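Lmo2125 protein (Listeria monocytogenes serovar 1/2a, PDB 5TU0) binds maltose and probably serves as the solute-binding lipoprotein of a sugar uptake system at the cell membrane. Local coordinates at residues 12-17 / 60-65; 276-281 / 290-295; 20-25 / 302-307; 82-87 / 104-109. The protein carries 2 engineered substitutions. All coordinates share one frame; numbering follows the deposited sequence. Where two conformers were deposited one is given.

Interaction 1. Residues 12-17 / 60-65; sequences TVSVDA and TAPDVM
Backbone bonds join T12, S14 and V64. V64 N donates to T12 O at 3.1 Å, and S14 N donates to V64 O at 3.0 Å. Both bonds are nearly straight. They form a single parallel bridge centred on V13 and V64. D63 N adds a weak bond to T12 O. Next to the bridge, the CA-H of M65 points at S14 O.

A side chain extends the polar set. T12 N donates to D63 OD2 at 2.8 Å with an N-H...O angle of 174°, using the lone pair of OD2 that faces away from OD1. D63 CG sits beside its own backbone N (chi1 -64°), which swings the carboxylate back to T12. The other oxygen, OD1, is bonded to S282 OG and N284 ND2.

Apolar contact comes from P62. S14 CB rests on the proline ring, 3.6 Å from P62 CB, and T12 CG2 lies across P62 at 4.1 Å from its CB.

In space, strand 10-15 lies between 37-42 and 64-68, parallel to both, to 64-68 by the one bridge. Helices 17-34 and 45-58 link them in the chain. This is the beta-alpha-beta core expected of a periplasmic binding protein lobe.

Interaction 2. Residues 276-281 / 290-295; sequences WVVSNY and KWLDYV
V295 N donates to W291 O at 2.8 Å, a helical bond that sets these two residues one turn apart. Both side chains then reach the same face of the W276 indole. No hydrogen bond crosses between 276-281 and 290-295, so the contact is apolar and aromatic.

The indoles of W291 and W276 make an edge-to-face (T-shaped) pair. The edge of W291 meets the face of W276, with planes at 76° and ring centroids 4.9 Å apart, measured from the six-membered ring of W276 to the five-membered ring of W291. W291 NE1 is the atom above that face, nearest W276 CZ3 at 3.6 Å.

V295 CG1 makes a CH-pi contact over the face of the five-membered ring of W276, 3.5 Å from its centroid. V295 has CG1 between its backbone N and carbonyl carbon (chi1 73°), and this turns the methyl onto the ring. L292 fills the next place along the strand. Its CG lies 3.9 Å from W276 CB, and its CD1 lies 3.7 Å from V278 CG2.

Strand 276-278 and helix 290-295 run almost antiparallel (174°), with axes 9.0 Å apart. W276 also touches V13 and V15 of strand 10-15. W291 meets F30, and V295 rests on Y22 and I26, all three on helix 17-34.

Interaction 3. Residues 20-25 / 302-307; sequences KDYVNK and ETLYDM
The phenol ring of Y22 lies against L304 and the helix backbone leading into it. CG of Y22 is anti to its backbone N (chi1 163°), and this sends the ring across to the second helix. L304 CD1 stands over the centre of one ring face, 3.8 Å from the centroid and 11° off the normal, a CH-pi contact. The leucine reaches there with CG anti to its backbone N. The main chain is close too: Y22 CE1 is 3.3 Å from L304 N. At the ring edge, M307 CG lies near Y22 CD1. Beyond the ring, Y22 OH is hydrogen-bonded to N300 O, which ties down the far end of the phenol.

The two segments belong to helices 17-34 and 298-308. Their axes come within 10.0 Å and run at 142°, a tilted antiparallel pair on the outside of one lobe of the binding protein.

T303 sits beside Y22 with CG2 directed at the ring, 3.9 Å from Y22 CE1, while its OG1 turns back to K299 O in its own helix. K25 is extended through its carbon chain and bends at the last torsion. Its CD passes 4.1 Å from T303 CG2. M307 has two conformers. In the one given, bends at chi2 and chi3 fold the thioether toward K25, a loose and uncertain contact at the solvent side.

Interaction 4. Residues 82-87 / 104-109; sequences AEVKLG and DKIYGA
L86 places CD2 over the chain at G108 and A109, 3.3 Å from G108 O, and also against I106 CG2. V84 covers the same backbone from its side. With CG1 anti to the carbonyl carbon (chi1 -67°), V84 CG2 falls between the backbone N and the carbonyl carbon and lies 3.4 Å from G108 N. Both G108 N and G108 O are buried here without a hydrogen-bond partner.

One direct hydrogen bond links the segments: V84 N donates to I106 O at 2.9 Å, tilted 31° from the carbonyl plane. E83 CG touches Y107 CE1 at 3.6 Å. The K105 chain crosses E83 at an angle, with K105 CD 3.6 Å from E83 OE2. The charges stay apart, E83 OE2 being 5.5 Å from K105 NZ. Waters bridge E83 OE1 to I106 N and E83 OE2 to Y107 OH.

The loop 82-87 thus borders the start of strand 105-121, just after its hairpin with 101-102. A82 and A109 both bond to strand 272-278. Strand 105-121 probably leads from one lobe to the other, as in related maltose-binding proteins.

From the N terminus, strand 10-15 opens interaction 1 and helix 17-34 opens interaction 3. Interaction 1 closes first, at 60-65, after two helices and strand 37-42, so interactions 1 and 3 cross. Interaction 4 then closes a short loop from 82-87 to 104-109. Interaction 2 closes another, from 276-281 to 290-295. Both lie within the long loop that interaction 3 completes at 302-307. Interaction 2 is central. Segment 276-281 bonds to D63 and M65 on one flank and to A82 and A109 on the other. V295 reaches Y22, and W276 and W291 reach V23. Interactions 3 and 4 do not touch. Together the four join strands and helices of one lobe.

Interaction 1. Residues 12-17 / 60-65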
loop_
_atom_site.group_PDB
_atom_site.type_symbol
_atom_site.label_atom_id
_atom_site.label_comp_id
_atom_site.label_asym_id
_atom_site.label_seq_id
_atom_site.Cartn_x
_atom_site.Cartn_y
_atom_site.Cartn_z
ATOM N N THR A 12 -16.764 -1.719 -22.018
ATOM C CA THR A 12 -17.239 -1.050 -20.807
ATOM C C THR A 12 -16.129 -0.965 -19.759
ATOM O O THR A 12 -15.591 -1.995 -19.298
ATOM C CB THR A 12 -18.503 -1.717 -20.244
ATOM O OG1 THR A 12 -19.536 -1.658 -21.233
ATOM C CG2 THR A 12 -18.981 -0.998 -19.004
ATOM N N VAL A 13 -15.815 0.273 -19.367
ATOM C CA VAL A 13 -14.726 0.557 -18.435
ATOM C C VAL A 13 -15.355 1.087 -17.173
ATOM O O VAL A 13 -16.051 2.093 -17.226
ATOM C CB VAL A 13 -13.768 1.618 -19.027
ATOM C CG1 VAL A 13 -12.674 2.022 -18.029
ATOM C CG2 VAL A 13 -13.172 1.111 -20.328
ATOM N N SER A 14 -15.157 0.380 -16.055
ATOM C CA SER A 14 -15.705 0.793 -14.772
ATOM C C SER A 14 -14.614 1.290 -13.842
ATOM O O SER A 14 -13.637 0.581 -13.570
ATOM C CB SER A 14 -16.471 -0.349 -14.097
ATOM O OG SER A 14 -17.140 0.110 -12.924
ATOM N N VAL A 15 -14.792 2.499 -13.318
ATOM C CA VAL A 15 -13.819 3.062 -12.408
ATOM C C VAL A 15 -14.475 3.838 -11.293
ATOM O O VAL A 15 -15.624 4.248 -11.388
ATOM C CB VAL A 15 -12.793 3.993 -13.125
ATOM C CG1 VAL A 15 -11.869 3.199 -14.030
ATOM C CG2 VAL A 15 -13.476 5.135 -13.895
ATOM N N ASP A 16 -13.715 4.015 -10.226
ATOM C CA ASP A 16 -14.114 4.813 -9.103
ATOM C C ASP A 16 -14.280 6.260 -9.564
ATOM O O ASP A 16 -13.675 6.678 -10.550
ATOM C CB ASP A 16 -13.033 4.729 -8.039
ATOM C CG ASP A 16 -13.435 5.372 -6.770
ATOM O OD1 ASP A 16 -13.436 6.633 -6.714
ATOM O OD2 ASP A 16 -13.713 4.609 -5.823
ATOM N N ALA A 17 -15.084 7.014 -8.830
ATOM C CA ALA A 17 -15.346 8.420 -9.137
ATOM C C ALA A 17 -14.094 9.241 -9.411
ATOM O O ALA A 17 -14.090 10.071 -10.325
ATOM C CB ALA A 17 -16.150 9.064 -8.018
ATOM N N THR A 60 -23.574 -8.972 -17.088
ATOM C CA THR A 60 -23.723 -7.551 -16.745
ATOM C C THR A 60 -22.476 -6.869 -16.167
ATOM O O THR A 60 -22.528 -5.678 -15.842
ATOM C CB THR A 60 -24.834 -7.366 -15.690
ATOM O OG1 THR A 60 -24.407 -7.910 -14.424
ATOM C CG2 THR A 60 -26.147 -8.031 -16.148
ATOM N N ALA A 61 -21.366 -7.599 -16.017
ATOM C CA ALA A 61 -20.162 -7.003 -15.440
ATOM C C ALA A 61 -19.422 -6.173 -16.480
ATOM O O ALA A 61 -19.481 -6.491 -17.674
ATOM C CB ALA A 61 -19.233 -8.095 -14.937
ATOM N N PRO A 62 -18.689 -5.135 -16.035
ATOM C CA PRO A 62 -17.876 -4.356 -16.975
ATOM C C PRO A 62 -16.766 -5.231 -17.569
ATOM O O PRO A 62 -16.435 -6.285 -17.010
ATOM C CB PRO A 62 -17.267 -3.261 -16.076
ATOM C CG PRO A 62 -17.209 -3.894 -14.736
ATOM C CD PRO A 62 -18.463 -4.695 -14.643
ATOM N N ASP A 63 -16.204 -4.805 -18.699
ATOM C CA ASP A 63 -15.112 -5.538 -19.328
ATOM C C ASP A 63 -13.791 -5.323 -18.635
ATOM O O ASP A 63 -12.997 -6.270 -18.495
ATOM C CB ASP A 63 -14.954 -5.102 -20.773
ATOM C CG ASP A 63 -16.158 -5.433 -21.601
ATOM O OD1 ASP A 63 -16.478 -6.632 -21.703
ATOM O OD2 ASP A 63 -16.758 -4.494 -22.166
ATOM N N VAL A 64 -13.521 -4.081 -18.225
ATOM C CA VAL A 64 -12.279 -3.757 -17.527
ATOM C C VAL A 64 -12.569 -2.867 -16.325
ATOM O O VAL A 64 -13.542 -2.113 -16.306
ATOM C CB VAL A 64 -11.242 -3.060 -18.434
ATOM C CG1 VAL A 64 -10.768 -3.995 -19.544
ATOM C CG2 VAL A 64 -11.816 -1.783 -19.009
ATOM N N MET A 65 -11.720 -2.992 -15.313
ATOM C CA MET A 65 -11.850 -2.228 -14.084
ATOM C C MET A 65 -10.486 -2.202 -13.396
ATOM O O MET A 65 -9.516 -2.710 -13.931
ATOM C CB MET A 65 -12.935 -2.870 -13.213
ATOM C CG MET A 65 -12.579 -4.257 -12.686
ATOM S SD MET A 65 -13.930 -5.460 -12.780
ATOM C CE MET A 65 -13.733 -5.863 -14.512
#

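Interaction 2. Residues 276-281 / 290-295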
loop_
_atom_site.group_PDB
_atom_site.type_symbol
_atom_site.label_atom_id
_atom_site.label_comp_id
_atom_site.label_asym_id
_atom_site.label_seq_id
_atom_site.Cartn_x
_atom_site.Cartn_y
_atom_site.Cartn_z
ATOM N N TRP A 276 -4.914 -2.485 -13.657
ATOM C CA TRP A 276 -6.086 -2.631 -14.477
ATOM C C TRP A 276 -6.285 -4.138 -14.688
ATOM O O TRP A 276 -5.316 -4.880 -14.904
ATOM C CB TRP A 276 -5.901 -1.919 -15.821
ATOM C CG TRP A 276 -6.077 -0.458 -15.746
ATOM C CD1 TRP A 276 -5.119 0.484 -15.550
ATOM C CD2 TRP A 276 -7.316 0.246 -15.888
ATOM N NE1 TRP A 276 -5.687 1.748 -15.578
ATOM C CE2 TRP A 276 -7.038 1.621 -15.761
ATOM C CE3 TRP A 276 -8.631 -0.161 -16.099
ATOM C CZ2 TRP A 276 -8.032 2.597 -15.862
ATOM C CZ3 TRP A 276 -9.627 0.808 -16.194
ATOM C CH2 TRP A 276 -9.315 2.170 -16.071
ATOM N N VAL A 277 -7.534 -4.587 -14.602
ATOM C CA VAL A 277 -7.863 -5.995 -14.754
ATOM C C VAL A 277 -8.984 -6.176 -15.756
ATOM O O VAL A 277 -9.727 -5.228 -16.024
ATOM C CB VAL A 277 -8.239 -6.632 -13.405
ATOM C CG1 VAL A 277 -7.094 -6.444 -12.411
ATOM C CG2 VAL A 277 -9.532 -6.053 -12.823
ATOM N N VAL A 278 -9.085 -7.387 -16.313
ATOM C CA VAL A 278 -10.101 -7.738 -17.323
ATOM C C VAL A 278 -11.016 -8.814 -16.772
ATOM O O VAL A 278 -10.551 -9.828 -16.253
ATOM C CB VAL A 278 -9.447 -8.271 -18.610
ATOM C CG1 VAL A 278 -10.502 -8.704 -19.629
ATOM C CG2 VAL A 278 -8.514 -7.230 -19.195
ATOM N N SER A 279 -12.320 -8.590 -16.872
ATOM C CA SER A 279 -13.301 -9.577 -16.451
ATOM C C SER A 279 -13.120 -10.878 -17.240
ATOM O O SER A 279 -13.003 -10.849 -18.463
ATOM C CB SER A 279 -14.708 -9.037 -16.697
ATOM O OG SER A 279 -15.691 -10.031 -16.500
ATOM N N ASN A 280 -13.090 -12.018 -16.543
ATOM C CA ASN A 280 -12.952 -13.312 -17.226
ATOM C C ASN A 280 -14.248 -13.665 -17.966
ATOM O O ASN A 280 -14.251 -14.577 -18.785
ATOM C CB ASN A 280 -12.603 -14.423 -16.234
ATOM C CG ASN A 280 -11.925 -15.624 -16.889
ATOM O OD1 ASN A 280 -11.354 -15.532 -17.984
ATOM N ND2 ASN A 280 -11.935 -16.745 -16.186
ATOM N N TYR A 281 -15.326 -12.926 -17.686
ATOM C CA TYR A 281 -16.633 -13.132 -18.317
ATOM C C TYR A 281 -16.821 -12.227 -19.525
ATOM O O TYR A 281 -17.839 -12.312 -20.211
ATOM C CB TYR A 281 -17.749 -12.845 -17.298
ATOM C CG TYR A 281 -17.552 -13.548 -15.954
ATOM C CD1 TYR A 281 -18.039 -14.825 -15.736
ATOM C CD2 TYR A 281 -16.889 -12.908 -14.906
ATOM C CE1 TYR A 281 -17.863 -15.469 -14.521
ATOM C CE2 TYR A 281 -16.707 -13.536 -13.678
ATOM C CZ TYR A 281 -17.188 -14.823 -13.497
ATOM O OH TYR A 281 -17.009 -15.439 -12.299
ATOM N N LYS A 290 -6.101 -4.594 -25.463
ATOM C CA LYS A 290 -5.620 -3.376 -26.092
ATOM C C LYS A 290 -5.787 -2.194 -25.120
ATOM O O LYS A 290 -4.903 -1.373 -25.022
ATOM C CB LYS A 290 -6.306 -3.134 -27.430
ATOM C CG LYS A 290 -5.921 -4.167 -28.499
ATOM C CD LYS A 290 -6.697 -3.924 -29.777
ATOM C CE LYS A 290 -6.282 -4.850 -30.918
ATOM N NZ LYS A 290 -6.606 -6.279 -30.645
ATOM N N TRP A 291 -6.882 -2.157 -24.373
ATOM C CA TRP A 291 -7.104 -1.088 -23.373
ATOM C C TRP A 291 -6.035 -1.096 -22.287
ATOM O O TRP A 291 -5.516 -0.052 -21.932
ATOM C CB TRP A 291 -8.499 -1.178 -22.734
ATOM C CG TRP A 291 -8.701 -0.143 -21.667
ATOM C CD1 TRP A 291 -8.536 -0.308 -20.322
ATOM C CD2 TRP A 291 -9.039 1.228 -21.863
ATOM N NE1 TRP A 291 -8.771 0.871 -19.663
ATOM C CE2 TRP A 291 -9.081 1.835 -20.594
ATOM C CE3 TRP A 291 -9.311 2.008 -22.993
ATOM C CZ2 TRP A 291 -9.404 3.184 -20.420
ATOM C CZ3 TRP A 291 -9.635 3.353 -22.820
ATOM C CH2 TRP A 291 -9.673 3.925 -21.537
ATOM N N LEU A 292 -5.718 -2.272 -21.749
ATOM C CA LEU A 292 -4.671 -2.360 -20.736
ATOM C C LEU A 292 -3.323 -1.819 -21.247
ATOM O O LEU A 292 -2.626 -1.089 -20.527
ATOM C CB LEU A 292 -4.515 -3.795 -20.205
ATOM C CG LEU A 292 -5.336 -4.171 -18.964
ATOM C CD1 LEU A 292 -6.826 -3.944 -19.173
ATOM C CD2 LEU A 292 -5.069 -5.611 -18.539
ATOM N N ASP A 293 -2.971 -2.186 -22.482
ATOM C CA ASP A 293 -1.714 -1.750 -23.118
ATOM C C ASP A 293 -1.722 -0.249 -23.380
ATOM O O ASP A 293 -0.672 0.404 -23.326
ATOM C CB ASP A 293 -1.477 -2.497 -24.446
ATOM C CG ASP A 293 -1.191 -3.992 -24.245
ATOM O OD1 ASP A 293 -0.923 -4.419 -23.099
ATOM O OD2 ASP A 293 -1.238 -4.744 -25.244
ATOM N N TYR A 294 -2.897 0.276 -23.717
ATOM C CA TYR A 294 -3.076 1.713 -23.921
ATOM C C TYR A 294 -2.955 2.509 -22.606
ATOM O O TYR A 294 -2.102 3.406 -22.469
ATOM C CB TYR A 294 -4.459 1.966 -24.527
ATOM C CG TYR A 294 -4.835 3.422 -24.707
ATOM C CD1 TYR A 294 -4.348 4.153 -25.781
ATOM C CD2 TYR A 294 -5.714 4.058 -23.827
ATOM C CE1 TYR A 294 -4.702 5.490 -25.966
ATOM C CE2 TYR A 294 -6.069 5.400 -24.006
ATOM C CZ TYR A 294 -5.556 6.107 -25.084
ATOM O OH TYR A 294 -5.876 7.436 -25.294
ATOM N N VAL A 295 -3.804 2.181 -21.635
ATOM C CA VAL A 295 -3.873 2.951 -20.393
ATOM C C VAL A 295 -2.576 2.882 -19.567
ATOM O O VAL A 295 -2.312 3.775 -18.757
ATOM C CB VAL A 295 -5.134 2.571 -19.551
ATOM C CG1 VAL A 295 -4.982 1.206 -18.900
ATOM C CG2 VAL A 295 -5.397 3.590 -18.455
#

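Interaction 3. Residues 20-25 / 302-307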
loop_
_atom_site.group_PDB
_atom_site.type_symbol
_atom_site.label_atom_id
_atom_site.label_comp_id
_atom_site.label_asym_id
_atom_site.label_seq_id
_atom_site.Cartn_x
_atom_site.Cartn_y
_atom_site.Cartn_z
ATOM N N LYS A 20 -12.955 8.897 -13.125
ATOM C CA LYS A 20 -13.924 9.077 -14.216
ATOM C C LYS A 20 -13.472 10.138 -15.218
ATOM O O LYS A 20 -13.471 9.884 -16.433
ATOM C CB LYS A 20 -15.311 9.422 -13.660
ATOM C CG LYS A 20 -16.431 9.214 -14.667
ATOM C CD LYS A 20 -17.740 9.761 -14.143
ATOM C CE LYS A 20 -18.858 9.573 -15.150
ATOM N NZ LYS A 20 -20.045 10.353 -14.712
ATOM N N ASP A 21 -13.077 11.311 -14.722
ATOM C CA ASP A 21 -12.618 12.402 -15.617
ATOM C C ASP A 21 -11.384 11.997 -16.424
ATOM O O ASP A 21 -11.261 12.321 -17.609
ATOM C CB ASP A 21 -12.314 13.672 -14.824
ATOM C CG ASP A 21 -13.557 14.298 -14.204
ATOM O OD1 ASP A 21 -14.684 13.927 -14.595
ATOM O OD2 ASP A 21 -13.404 15.186 -13.336
ATOM N N TYR A 22 -10.467 11.293 -15.762
ATOM C CA TYR A 22 -9.257 10.815 -16.399
ATOM C C TYR A 22 -9.583 9.858 -17.531
ATOM O O TYR A 22 -9.077 10.025 -18.653
ATOM C CB TYR A 22 -8.331 10.137 -15.372
ATOM C CG TYR A 22 -7.282 9.272 -16.001
ATOM C CD1 TYR A 22 -6.205 9.836 -16.669
ATOM C CD2 TYR A 22 -7.352 7.872 -15.909
ATOM C CE1 TYR A 22 -5.236 9.040 -17.265
ATOM C CE2 TYR A 22 -6.384 7.068 -16.495
ATOM C CZ TYR A 22 -5.323 7.660 -17.167
ATOM O OH TYR A 22 -4.345 6.878 -17.752
ATOM N N VAL A 23 -10.435 8.873 -17.256
ATOM C CA VAL A 23 -10.819 7.913 -18.285
ATOM C C VAL A 23 -11.530 8.648 -19.450
ATOM O O VAL A 23 -11.251 8.360 -20.628
ATOM C CB VAL A 23 -11.646 6.740 -17.713
ATOM C CG1 VAL A 23 -12.206 5.858 -18.824
ATOM C CG2 VAL A 23 -10.778 5.904 -16.782
ATOM N N ASN A 24 -12.405 9.595 -19.126
ATOM C CA ASN A 24 -13.102 10.373 -20.170
ATOM C C ASN A 24 -12.144 11.186 -21.030
ATOM O O ASN A 24 -12.327 11.263 -22.253
ATOM C CB ASN A 24 -14.221 11.248 -19.597
ATOM C CG ASN A 24 -15.492 10.462 -19.337
ATOM O OD1 ASN A 24 -15.791 9.495 -20.034
ATOM N ND2 ASN A 24 -16.251 10.882 -18.343
ATOM N N LYS A 25 -11.115 11.755 -20.411
ATOM C CA LYS A 25 -10.106 12.496 -21.147
ATOM C C LYS A 25 -9.344 11.604 -22.139
ATOM O O LYS A 25 -9.175 11.977 -23.292
ATOM C CB LYS A 25 -9.093 13.154 -20.210
ATOM C CG LYS A 25 -8.112 14.082 -20.922
ATOM C CD LYS A 25 -7.235 14.849 -19.939
ATOM C CE LYS A 25 -6.708 16.158 -20.507
ATOM N NZ LYS A 25 -7.771 17.193 -20.561
ATOM N N GLU A 302 1.380 9.311 -17.832
ATOM C CA GLU A 302 1.721 10.707 -17.513
ATOM C C GLU A 302 0.443 11.521 -17.323
ATOM O O GLU A 302 0.353 12.325 -16.392
ATOM C CB GLU A 302 2.646 11.332 -18.566
ATOM C CG GLU A 302 4.028 10.709 -18.513
ATOM C CD GLU A 302 5.006 11.227 -19.546
ATOM O OE1 GLU A 302 4.636 12.069 -20.410
ATOM O OE2 GLU A 302 6.162 10.761 -19.474
ATOM N N THR A 303 -0.558 11.293 -18.172
ATOM C CA THR A 303 -1.842 11.996 -18.001
ATOM C C THR A 303 -2.485 11.600 -16.651
ATOM O O THR A 303 -3.050 12.447 -15.954
ATOM C CB THR A 303 -2.817 11.708 -19.150
ATOM O OG1 THR A 303 -2.221 12.133 -20.383
ATOM C CG2 THR A 303 -4.138 12.431 -18.945
ATOM N N LEU A 304 -2.383 10.327 -16.285
ATOM C CA LEU A 304 -2.926 9.880 -14.987
ATOM C C LEU A 304 -2.325 10.709 -13.858
ATOM O O LEU A 304 -3.050 11.228 -13.006
ATOM C CB LEU A 304 -2.643 8.394 -14.734
ATOM C CG LEU A 304 -3.093 7.851 -13.366
ATOM C CD1 LEU A 304 -4.606 7.872 -13.232
ATOM C CD2 LEU A 304 -2.546 6.447 -13.161
ATOM N N TYR A 305 -1.001 10.839 -13.854
ATOM C CA TYR A 305 -0.325 11.614 -12.817
ATOM C C TYR A 305 -0.733 13.083 -12.862
ATOM O O TYR A 305 -0.939 13.722 -11.827
ATOM C CB TYR A 305 1.198 11.506 -12.934
ATOM C CG TYR A 305 1.902 12.337 -11.883
ATOM C CD1 TYR A 305 1.975 11.896 -10.564
ATOM C CD2 TYR A 305 2.461 13.575 -12.196
ATOM C CE1 TYR A 305 2.587 12.657 -9.586
ATOM C CE2 TYR A 305 3.081 14.341 -11.218
ATOM C CZ TYR A 305 3.142 13.862 -9.912
ATOM O OH TYR A 305 3.753 14.596 -8.931
ATOM N N ASP A 306 -0.832 13.617 -14.074
ATOM C CA ASP A 306 -1.230 14.997 -14.240
ATOM C C ASP A 306 -2.615 15.277 -13.645
ATOM O O ASP A 306 -2.815 16.311 -13.027
ATOM C CB ASP A 306 -1.229 15.381 -15.733
ATOM C CG ASP A 306 0.176 15.526 -16.325
ATOM O OD1 ASP A 306 1.162 15.662 -15.578
ATOM O OD2 ASP A 306 0.293 15.545 -17.568
ATOM N N MET A 307 -3.530 14.334 -13.819
ATOM C CA MET A 307 -4.909 14.470 -13.369
ATOM C C MET A 307 -5.181 14.161 -11.899
ATOM O O MET A 307 -6.005 14.816 -11.258
ATOM C CB MET A 307 -5.770 13.523 -14.207
ATOM C CG MET A 307 -5.845 13.930 -15.662
ATOM S SD MET A 307 -6.729 15.481 -15.831
ATOM C CE MET A 307 -8.395 14.967 -15.431
#

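Interaction 4. Residues 82-87 / 104-109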
loop_
_atom_site.group_PDB
_atom_site.type_symbol
_atom_site.label_atom_id
_atom_site.label_comp_id
_atom_site.label_asym_id
_atom_site.label_seq_id
_atom_site.Cartn_x
_atom_site.Cartn_y
_atom_site.Cartn_z
ATOM N N ALA A 82 -9.452 -12.431 -16.261
ATOM C CA ALA A 82 -8.781 -13.075 -17.380
ATOM C C ALA A 82 -7.262 -12.958 -17.241
ATOM O O ALA A 82 -6.775 -11.967 -16.720
ATOM C CB ALA A 82 -9.200 -12.391 -18.677
ATOM N N GLU A 83 -6.522 -13.941 -17.742
ATOM C CA GLU A 83 -5.065 -13.814 -17.834
ATOM C C GLU A 83 -4.804 -12.791 -18.927
ATOM O O GLU A 83 -5.482 -12.810 -19.959
ATOM C CB GLU A 83 -4.385 -15.128 -18.217
ATOM C CG GLU A 83 -4.514 -16.208 -17.180
ATOM C CD GLU A 83 -3.830 -17.493 -17.607
ATOM O OE1 GLU A 83 -2.693 -17.434 -18.128
ATOM O OE2 GLU A 83 -4.440 -18.558 -17.412
ATOM N N VAL A 84 -3.855 -11.887 -18.690
ATOM C CA VAL A 84 -3.541 -10.806 -19.636
ATOM C C VAL A 84 -2.051 -10.711 -19.861
ATOM O O VAL A 84 -1.248 -11.282 -19.090
ATOM C CB VAL A 84 -4.055 -9.437 -19.135
ATOM C CG1 VAL A 84 -5.579 -9.422 -19.117
ATOM C CG2 VAL A 84 -3.494 -9.112 -17.741
ATOM N N LYS A 85 -1.683 -9.989 -20.910
ATOM C CA LYS A 85 -0.276 -9.777 -21.242
ATOM C C LYS A 85 0.107 -8.367 -20.844
ATOM O O LYS A 85 -0.753 -7.474 -20.779
ATOM C CB LYS A 85 -0.021 -9.975 -22.730
ATOM C CG LYS A 85 -0.430 -11.336 -23.273
ATOM C CD LYS A 85 -0.084 -11.443 -24.750
ATOM C CE LYS A 85 -0.577 -12.750 -25.363
ATOM N NZ LYS A 85 0.010 -13.939 -24.684
ATOM N N LEU A 86 1.400 -8.172 -20.580
ATOM C CA LEU A 86 1.937 -6.856 -20.247
ATOM C C LEU A 86 2.602 -6.255 -21.482
ATOM O O LEU A 86 3.795 -6.455 -21.723
ATOM C CB LEU A 86 2.932 -6.951 -19.101
ATOM C CG LEU A 86 2.390 -7.545 -17.809
ATOM C CD1 LEU A 86 3.496 -7.575 -16.767
ATOM C CD2 LEU A 86 1.189 -6.761 -17.311
ATOM N N GLY A 87 1.819 -5.510 -22.263
ATOM C CA GLY A 87 2.327 -4.872 -23.473
ATOM C C GLY A 87 3.461 -3.908 -23.187
ATOM O O GLY A 87 4.366 -3.729 -24.013
ATOM N N ASP A 104 2.588 -18.072 -11.426
ATOM C CA ASP A 104 3.164 -17.822 -12.755
ATOM C C ASP A 104 2.116 -17.446 -13.815
ATOM O O ASP A 104 2.292 -17.756 -14.998
ATOM C CB ASP A 104 3.990 -19.026 -13.234
ATOM C CG ASP A 104 5.081 -19.414 -12.248
ATOM O OD1 ASP A 104 5.549 -18.530 -11.506
ATOM O OD2 ASP A 104 5.474 -20.595 -12.210
ATOM N N LYS A 105 1.016 -16.816 -13.386
ATOM C CA LYS A 105 -0.022 -16.309 -14.313
ATOM C C LYS A 105 -0.271 -14.824 -14.034
ATOM O O LYS A 105 -0.316 -14.417 -12.877
ATOM C CB LYS A 105 -1.314 -17.112 -14.166
ATOM C CG LYS A 105 -1.181 -18.574 -14.559
ATOM C CD LYS A 105 -2.518 -19.284 -14.491
ATOM C CE LYS A 105 -2.400 -20.769 -14.796
ATOM N NZ LYS A 105 -1.647 -21.498 -13.725
ATOM N N ILE A 106 -0.423 -14.028 -15.096
ATOM C CA ILE A 106 -0.587 -12.578 -14.984
ATOM C C ILE A 106 -2.066 -12.214 -15.071
ATOM O O ILE A 106 -2.737 -12.562 -16.058
ATOM C CB ILE A 106 0.209 -11.879 -16.097
ATOM C CG1 ILE A 106 1.715 -12.150 -15.913
ATOM C CG2 ILE A 106 -0.068 -10.373 -16.116
ATOM C CD1 ILE A 106 2.553 -11.844 -17.145
ATOM N N TYR A 107 -2.567 -11.528 -14.043
ATOM C CA TYR A 107 -3.987 -11.138 -13.972
ATOM C C TYR A 107 -4.307 -9.621 -13.975
ATOM O O TYR A 107 -5.443 -9.215 -13.717
ATOM C CB TYR A 107 -4.648 -11.819 -12.785
ATOM C CG TYR A 107 -4.731 -13.316 -12.905
ATOM C CD1 TYR A 107 -5.603 -13.913 -13.822
ATOM C CD2 TYR A 107 -3.984 -14.155 -12.069
ATOM C CE1 TYR A 107 -5.705 -15.289 -13.928
ATOM C CE2 TYR A 107 -4.083 -15.527 -12.176
ATOM C CZ TYR A 107 -4.950 -16.089 -13.100
ATOM O OH TYR A 107 -5.063 -17.448 -13.218
ATOM N N GLY A 108 -3.327 -8.802 -14.310
ATOM C CA GLY A 108 -3.534 -7.380 -14.409
ATOM C C GLY A 108 -2.332 -6.671 -14.941
ATOM O O GLY A 108 -1.273 -7.280 -15.114
ATOM N N ALA A 109 -2.504 -5.377 -15.203
ATOM C CA ALA A 109 -1.440 -4.520 -15.698
ATOM C C ALA A 109 -1.223 -3.419 -14.664
ATOM O O ALA A 109 -2.134 -2.636 -14.403
ATOM C CB ALA A 109 -1.833 -3.927 -17.043
HETATM O O HOH W 1 -7.249 -9.412 -15.615
HETATM O O HOH W 2 -0.242 -15.358 -17.607
HETATM O O HOH W 3 -6.024 -18.512 -15.418
#